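Local coordinates for protein putative protease (PDB 3KD4) that is of unknown function but is named a putative exported protease, built from a DUF3857 domain, a central sheet-containing region and a C-terminal DUF3858 domain, at residues A[31-36]-A[104-109]; A[308-313]-A[351-356]; A[345-350]-A[364-369]. One frame throughout, in Å; residues are numbered along the deposited sequence.

Contact 1. Residues A[31-36]-A[104-109]; sequences LTLFTH and TGLELG. With GOL (glycerol), chain M.
Leu-33 O takes the N-H of Gly-109 at 2.8 Å, the one hydrogen bond between 31-36 and 104-109. It lies where strand 23-33 of the large DUF3857 sheet ends beside the loop leading into its antiparallel neighbour 111-120, next to the backbone pairing of Leu-33 with Ala-110. The bond is moderately bent (144° at the hydrogen), with the donor in the carbonyl plane. Thr-32 CG2 rests on the carbonyl group of Gly-109, while Thr-32 OG1 bonds to Thr-111.

Among the apolar contacts, Leu-33 CD1 meets Leu-106 CD1 at 3.9 Å, and both leucines also pack on Met-39 and Ile-112. Leu-108 CD2 lies against the turn into helix 36-39, 3.4 Å from Phe-34 O and 3.6 Å from Thr-35 CA. Thr-35 N-caps this helix, its OG1 bonding to Ala-38 N and to Glu-5.

A glycerol, probably from the crystallisation liquor, receives the N-H of Leu-108 at its O1 (3.0 Å). The His-36 ring stands nearby, and Leu-108 CD2 makes a CH-pi contact over one of its faces, 3.9 Å from the ring centroid and 14° off the normal.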
# COMPACT_ATOMS: atom_id res chain seq x y z
N LEU A 31 9.63 14.57 20.84
CA LEU A 31 8.85 15.24 19.81
C LEU A 31 8.39 16.59 20.31
O LEU A 31 7.59 16.68 21.25
CB LEU A 31 7.64 14.38 19.42
CG LEU A 31 6.56 14.96 18.48
CD1 LEU A 31 7.14 15.36 17.13
CD2 LEU A 31 5.45 13.95 18.30
N THR A 32 8.88 17.65 19.68
CA THR A 32 8.45 18.99 20.02
C THR A 32 7.33 19.47 19.09
O THR A 32 7.43 19.33 17.88
CB THR A 32 9.64 19.96 19.95
OG1 THR A 32 10.71 19.46 20.77
CG2 THR A 32 9.22 21.36 20.41
N LEU A 33 6.27 20.01 19.69
CA LEU A 33 5.09 20.53 18.99
C LEU A 33 5.09 22.04 19.09
O LEU A 33 5.16 22.59 20.17
CB LEU A 33 3.84 19.94 19.61
CG LEU A 33 3.74 18.40 19.61
CD1 LEU A 33 2.32 17.96 19.98
CD2 LEU A 33 4.12 17.77 18.27
N PHE A 34 5.05 22.74 17.96
CA PHE A 34 5.20 24.19 17.99
C PHE A 34 3.90 24.95 17.82
O PHE A 34 3.89 26.14 18.05
CB PHE A 34 6.15 24.65 16.89
CG PHE A 34 7.52 24.12 17.02
CD1 PHE A 34 8.36 24.59 18.02
CD2 PHE A 34 8.00 23.17 16.14
CE1 PHE A 34 9.64 24.08 18.14
CE2 PHE A 34 9.29 22.68 16.24
CZ PHE A 34 10.10 23.13 17.25
N THR A 35 2.83 24.29 17.40
CA THR A 35 1.56 24.95 17.14
C THR A 35 0.40 24.20 17.82
O THR A 35 0.49 22.99 18.09
CB THR A 35 1.22 24.95 15.62
OG1 THR A 35 0.98 23.59 15.22
CG2 THR A 35 2.38 25.54 14.74
N HIS A 36 -0.70 24.90 18.02
CA HIS A 36 -1.95 24.21 18.36
C HIS A 36 -2.43 23.21 17.34
O HIS A 36 -3.01 22.21 17.73
CB HIS A 36 -3.05 25.21 18.67
CG HIS A 36 -2.73 26.04 19.86
ND1 HIS A 36 -2.75 27.41 19.85
CD2 HIS A 36 -2.24 25.67 21.07
CE1 HIS A 36 -2.36 27.86 21.04
NE2 HIS A 36 -2.03 26.82 21.79
N THR A 104 -0.14 14.61 27.96
CA THR A 104 -0.72 15.66 28.76
C THR A 104 0.33 16.73 28.97
O THR A 104 1.53 16.55 28.68
CB THR A 104 -1.24 15.15 30.13
OG1 THR A 104 -0.13 14.74 30.92
CG2 THR A 104 -2.24 13.98 29.98
N GLY A 105 -0.14 17.88 29.44
CA GLY A 105 0.70 19.03 29.67
C GLY A 105 1.25 19.70 28.42
O GLY A 105 2.22 20.45 28.50
N LEU A 106 0.66 19.40 27.26
CA LEU A 106 1.12 20.03 26.03
C LEU A 106 0.87 21.55 26.07
O LEU A 106 -0.15 22.01 26.57
CB LEU A 106 0.46 19.41 24.80
CG LEU A 106 0.90 17.96 24.49
CD1 LEU A 106 0.19 17.48 23.22
CD2 LEU A 106 2.39 17.86 24.34
N GLU A 107 1.86 22.29 25.58
CA GLU A 107 1.81 23.75 25.41
C GLU A 107 2.70 24.03 24.23
O GLU A 107 3.58 23.24 23.93
CB GLU A 107 2.50 24.45 26.57
CG GLU A 107 1.83 24.33 27.83
CD GLU A 107 2.50 25.16 28.89
OE1 GLU A 107 3.73 25.44 28.75
OE2 GLU A 107 1.78 25.44 29.86
N LEU A 108 2.53 25.18 23.62
CA LEU A 108 3.40 25.57 22.50
C LEU A 108 4.89 25.37 22.88
O LEU A 108 5.34 25.83 23.93
CB LEU A 108 3.15 27.03 22.15
CG LEU A 108 1.76 27.40 21.60
CD1 LEU A 108 1.65 28.93 21.48
CD2 LEU A 108 1.44 26.71 20.27
N GLY A 109 5.61 24.62 22.06
CA GLY A 109 7.04 24.42 22.26
C GLY A 109 7.42 23.34 23.24
O GLY A 109 8.61 23.15 23.54
C1 GOL M . -0.02 27.60 26.00
O1 GOL M . 1.06 27.27 25.17
C2 GOL M . -1.18 27.22 25.14
O2 GOL M . -0.75 26.11 24.47
C3 GOL M . -1.48 28.23 24.04
O3 GOL M . -1.64 29.53 24.55

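Contact 2. Residues A[308-313]-A[351-356]; sequences LAVYPG and GLDKVV
Lys-354 O gathers three groups of strand 305-312: Tyr-311 N donates to it at 2.8 Å in a nearly straight bond (176° at the hydrogen), Val-310 CA sends a weaker C-H contact at 3.5 Å, and the edge of the Tyr-311 ring faces it in plane. Tyr-311 returns the bond through its own carbonyl to Lys-354 N, and Ala-309 and Val-356 exchange a second reciprocal pair, Ala-309 N to Val-356 O measuring 2.8 Å. Val-310 and Val-355 form the non-hydrogen-bonded pair between them. These bonds make 305-312 and 353-357 antiparallel neighbours in the five-stranded sheet of the central region, 305-312 being its middle strand. Ala-309, Tyr-311 and Val-356 look to one face, where all three meet Leu-215 of helix 211-222; Tyr-311 CE1 comes to 4.1 Å from Val-356 CG2. On the other face Val-355 CG1, anti to its own backbone N (chi1 176°), meets Leu-308 CD1 at 3.8 Å, and Leu-308 and Val-310 run on to Leu-346. Asp-353 lays its CB on Val-310 CG1, salt-bridges Arg-349 through OD2, and with OD1 accepts at 2.7 Å from water 1. That water in turn takes the N-H of Gly-313 at 3.0 Å. In one of its two conformers, the extended Lys-354 chain passes Gly-313 O, and NZ bonds to Leu-315 O.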
# COMPACT_ATOMS: atom_id res chain seq x y z
N LEU A 308 2.64 -15.89 -4.03
CA LEU A 308 3.71 -14.97 -4.39
C LEU A 308 3.78 -13.86 -3.36
O LEU A 308 2.75 -13.37 -2.88
CB LEU A 308 3.43 -14.33 -5.75
CG LEU A 308 3.05 -15.25 -6.92
CD1 LEU A 308 2.85 -14.40 -8.21
CD2 LEU A 308 4.14 -16.33 -7.13
N ALA A 309 4.99 -13.46 -3.06
CA ALA A 309 5.27 -12.30 -2.23
C ALA A 309 5.72 -11.15 -3.14
O ALA A 309 6.51 -11.34 -4.07
CB ALA A 309 6.34 -12.63 -1.19
N VAL A 310 5.22 -9.94 -2.85
CA VAL A 310 5.58 -8.74 -3.59
C VAL A 310 6.36 -7.81 -2.68
O VAL A 310 5.88 -7.43 -1.59
CB VAL A 310 4.29 -8.00 -4.11
CG1 VAL A 310 4.65 -6.80 -5.02
CG2 VAL A 310 3.35 -9.00 -4.85
N TYR A 311 7.58 -7.49 -3.11
CA TYR A 311 8.47 -6.59 -2.42
C TYR A 311 8.66 -5.31 -3.21
O TYR A 311 8.51 -5.31 -4.44
CB TYR A 311 9.88 -7.19 -2.35
CG TYR A 311 10.02 -8.46 -1.57
CD1 TYR A 311 9.85 -9.70 -2.17
CD2 TYR A 311 10.33 -8.42 -0.23
CE1 TYR A 311 10.03 -10.88 -1.41
CE2 TYR A 311 10.50 -9.55 0.50
CZ TYR A 311 10.35 -10.77 -0.09
OH TYR A 311 10.49 -11.87 0.71
N PRO A 312 9.06 -4.23 -2.52
CA PRO A 312 9.50 -3.04 -3.24
C PRO A 312 10.62 -3.38 -4.18
O PRO A 312 11.46 -4.26 -3.91
CB PRO A 312 10.00 -2.11 -2.13
CG PRO A 312 9.33 -2.58 -0.89
CD PRO A 312 9.08 -4.07 -1.06
N GLY A 313 10.65 -2.67 -5.30
CA GLY A 313 11.53 -3.01 -6.36
C GLY A 313 12.99 -2.68 -6.12
O GLY A 313 13.85 -3.25 -6.77
N GLY A 351 7.09 -4.30 -13.32
CA GLY A 351 8.46 -4.29 -12.86
C GLY A 351 8.85 -3.18 -11.89
O GLY A 351 10.01 -3.12 -11.49
N LEU A 352 7.93 -2.32 -11.45
CA LEU A 352 8.21 -1.42 -10.33
C LEU A 352 8.51 -2.22 -9.04
O LEU A 352 9.22 -1.76 -8.17
CB LEU A 352 7.05 -0.47 -10.11
CG LEU A 352 6.85 0.63 -11.16
CD1 LEU A 352 5.76 1.60 -10.71
CD2 LEU A 352 8.16 1.39 -11.42
N ASP A 353 7.96 -3.42 -8.94
CA ASP A 353 8.08 -4.25 -7.76
C ASP A 353 8.78 -5.56 -8.10
O ASP A 353 8.88 -5.93 -9.25
CB ASP A 353 6.70 -4.58 -7.21
CG ASP A 353 5.93 -3.34 -6.74
OD1 ASP A 353 6.57 -2.31 -6.41
OD2 ASP A 353 4.69 -3.39 -6.73
N LYS A 354 9.25 -6.24 -7.07
CA LYS A 354 9.91 -7.53 -7.20
C LYS A 354 8.95 -8.58 -6.69
O LYS A 354 8.45 -8.48 -5.56
CB LYS A 354 11.22 -7.54 -6.41
CG LYS A 354 12.42 -7.08 -7.22
CD LYS A 354 13.66 -6.83 -6.35
CE LYS A 354 14.79 -6.20 -7.18
NZ LYS A 354 16.10 -6.42 -6.51
N VAL A 355 8.66 -9.56 -7.52
CA VAL A 355 7.68 -10.59 -7.19
C VAL A 355 8.41 -11.91 -7.09
O VAL A 355 9.17 -12.27 -7.99
CB VAL A 355 6.58 -10.62 -8.24
CG1 VAL A 355 5.58 -11.76 -8.00
CG2 VAL A 355 5.91 -9.24 -8.29
N VAL A 356 8.25 -12.59 -5.96
CA VAL A 356 8.94 -13.87 -5.74
C VAL A 356 7.98 -14.91 -5.23
O VAL A 356 7.24 -14.64 -4.26
CB VAL A 356 10.08 -13.69 -4.73
CG1 VAL A 356 10.89 -14.99 -4.63
CG2 VAL A 356 10.97 -12.50 -5.08
O HOH W 1 8.53 -0.55 -5.64

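Contact 3. Residues A[345-350]-A[364-369]; sequences PLTNRG and EIETTP
Thr-347 sits against the chain from Ile-365 to Thr-368, where the short, weakly bonded helix 346-349 packs on the connection between the central sheet and strand 370-380, an outermost strand of the C-terminal sheet. The apolar part comes from Ile-365, whose CG2 lies 4.0 Å from Leu-346 CB and 3.8 Å from Thr-347 CG2, crossing the threonine at about a right angle. Tyr-340 touches both Leu-346 and Ile-365. Thr-347 and Thr-368 lie side by side and point the same way, Thr-347 CB meeting Thr-368 OG1 at 3.5 Å.

Among backbone contacts, the single direct hydrogen bond between the segments runs from Thr-368 N to Thr-347 O at 2.9 Å; it is nearly straight (170° at the hydrogen) although the donor is tilted out of the carbonyl plane. Thr-347 CA adds a C-H contact with Glu-366 O. Where the helix ends, Gly-350 leaves the helical path with positive phi, and its CA comes within 3.4 Å of Thr-367 OG1. The CB of Arg-349 points away from 364-369, and its NH1 forms a salt bridge with Glu-418.

Water extends the contact. Water 4 lies at Thr-367 OG1 and bonds weakly to Arg-349 O. Water 2 is held by three groups: it accepts from Thr-347 OG1, which chi1 of 57° puts between the backbone N and the carbonyl carbon, and it donates to Asn-348 OD1 at 2.6 Å and to Thr-368 O at 2.7 Å.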
# COMPACT_ATOMS: atom_id res chain seq x y z
N PRO A 345 -4.35 -5.77 -9.93
CA PRO A 345 -3.54 -6.60 -10.84
C PRO A 345 -2.04 -6.37 -10.69
O PRO A 345 -1.61 -5.21 -10.68
CB PRO A 345 -3.98 -6.14 -12.23
CG PRO A 345 -5.38 -5.62 -12.02
CD PRO A 345 -5.39 -5.02 -10.64
N LEU A 346 -1.27 -7.46 -10.61
CA LEU A 346 0.19 -7.31 -10.51
C LEU A 346 0.76 -6.59 -11.71
O LEU A 346 1.75 -5.88 -11.59
CB LEU A 346 0.90 -8.66 -10.36
CG LEU A 346 0.77 -9.40 -9.05
CD1 LEU A 346 1.60 -10.69 -9.13
CD2 LEU A 346 1.24 -8.56 -7.87
N THR A 347 0.11 -6.73 -12.86
CA THR A 347 0.57 -6.08 -14.09
C THR A 347 0.32 -4.55 -14.13
O THR A 347 0.77 -3.87 -15.05
CB THR A 347 -0.06 -6.77 -15.32
OG1 THR A 347 -1.50 -6.73 -15.19
CG2 THR A 347 0.42 -8.25 -15.41
N ASN A 348 -0.37 -4.00 -13.12
CA ASN A 348 -0.49 -2.54 -13.03
C ASN A 348 0.84 -1.90 -12.71
O ASN A 348 1.24 -0.93 -13.34
CB ASN A 348 -1.54 -2.11 -12.00
CG ASN A 348 -2.95 -2.29 -12.48
OD1 ASN A 348 -3.19 -2.89 -13.53
ND2 ASN A 348 -3.88 -1.75 -11.74
N ARG A 349 1.54 -2.43 -11.72
CA ARG A 349 2.85 -1.88 -11.37
C ARG A 349 3.99 -2.62 -12.06
O ARG A 349 5.10 -2.12 -12.17
CB ARG A 349 3.01 -1.88 -9.84
CG ARG A 349 1.99 -0.98 -9.09
CD ARG A 349 2.13 -1.14 -7.57
NE ARG A 349 3.51 -0.94 -7.16
CZ ARG A 349 4.11 0.24 -7.08
NH1 ARG A 349 3.45 1.37 -7.34
NH2 ARG A 349 5.39 0.32 -6.72
N GLY A 350 3.73 -3.84 -12.50
CA GLY A 350 4.71 -4.61 -13.23
C GLY A 350 6.06 -4.66 -12.55
O GLY A 350 6.16 -4.99 -11.35
N GLU A 364 9.48 -11.97 -13.50
CA GLU A 364 9.53 -10.70 -14.22
C GLU A 364 8.11 -10.35 -14.71
O GLU A 364 7.74 -10.71 -15.84
CB GLU A 364 10.52 -10.86 -15.39
CG GLU A 364 10.71 -9.65 -16.27
CD GLU A 364 11.65 -9.95 -17.44
OE1 GLU A 364 12.53 -10.84 -17.31
OE2 GLU A 364 11.49 -9.29 -18.48
N ILE A 365 7.32 -9.70 -13.87
CA ILE A 365 5.92 -9.41 -14.17
C ILE A 365 5.91 -8.32 -15.25
O ILE A 365 6.62 -7.33 -15.13
CB ILE A 365 5.12 -8.88 -12.95
CG1 ILE A 365 5.18 -9.86 -11.76
CG2 ILE A 365 3.63 -8.60 -13.34
CD1 ILE A 365 4.43 -11.13 -12.01
N GLU A 366 5.12 -8.52 -16.29
CA GLU A 366 4.98 -7.51 -17.34
C GLU A 366 4.09 -6.36 -16.85
O GLU A 366 3.31 -6.52 -15.89
CB GLU A 366 4.39 -8.10 -18.62
CG GLU A 366 2.93 -8.50 -18.49
CD GLU A 366 2.40 -9.26 -19.73
OE1 GLU A 366 3.14 -9.43 -20.74
OE2 GLU A 366 1.23 -9.71 -19.66
N THR A 367 4.27 -5.20 -17.47
CA THR A 367 3.52 -4.01 -17.15
C THR A 367 2.47 -3.88 -18.25
O THR A 367 2.83 -3.77 -19.41
CB THR A 367 4.42 -2.77 -17.11
OG1 THR A 367 5.49 -2.98 -16.15
CG2 THR A 367 3.60 -1.54 -16.71
N THR A 368 1.19 -3.98 -17.89
CA THR A 368 0.09 -4.05 -18.86
C THR A 368 -0.85 -2.87 -18.61
O THR A 368 -1.29 -2.68 -17.49
CB THR A 368 -0.74 -5.35 -18.70
OG1 THR A 368 0.10 -6.49 -18.84
CG2 THR A 368 -1.84 -5.44 -19.75
N PRO A 369 -1.15 -2.06 -19.65
CA PRO A 369 -2.16 -1.01 -19.48
C PRO A 369 -3.54 -1.53 -19.14
O PRO A 369 -3.98 -2.54 -19.68
CB PRO A 369 -2.21 -0.33 -20.86
CG PRO A 369 -0.94 -0.72 -21.53
CD PRO A 369 -0.54 -2.04 -20.99
O HOH W 2 -2.55 -4.29 -15.68
O HOH W 3 0.17 -0.70 -16.04
O HOH W 4 7.01 -1.15 -14.79

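From the N terminus, contact 1 comes first, closing the 67 residues between 31-36 and 104-109 at the end of strand 23-33 in the DUF3857 sheet. It stands apart, its centre about 41 Å from that of contact 2 and about 46 Å from that of contact 3. Contact 2 closes 37 residues and contact 3 closes 13; the two cross along the chain, their centres about 10 Å apart. Leu-346 CD2 meets Val-310 CG2, and Ile-365 CG1 meets Val-355 CG2, so both segments of contact 3 pack on the Val-310 and Val-355 side of the central sheet. Contact 2 pairs two neighbouring strands of that sheet; contact 3 ties it to the chain entering strand 370-380.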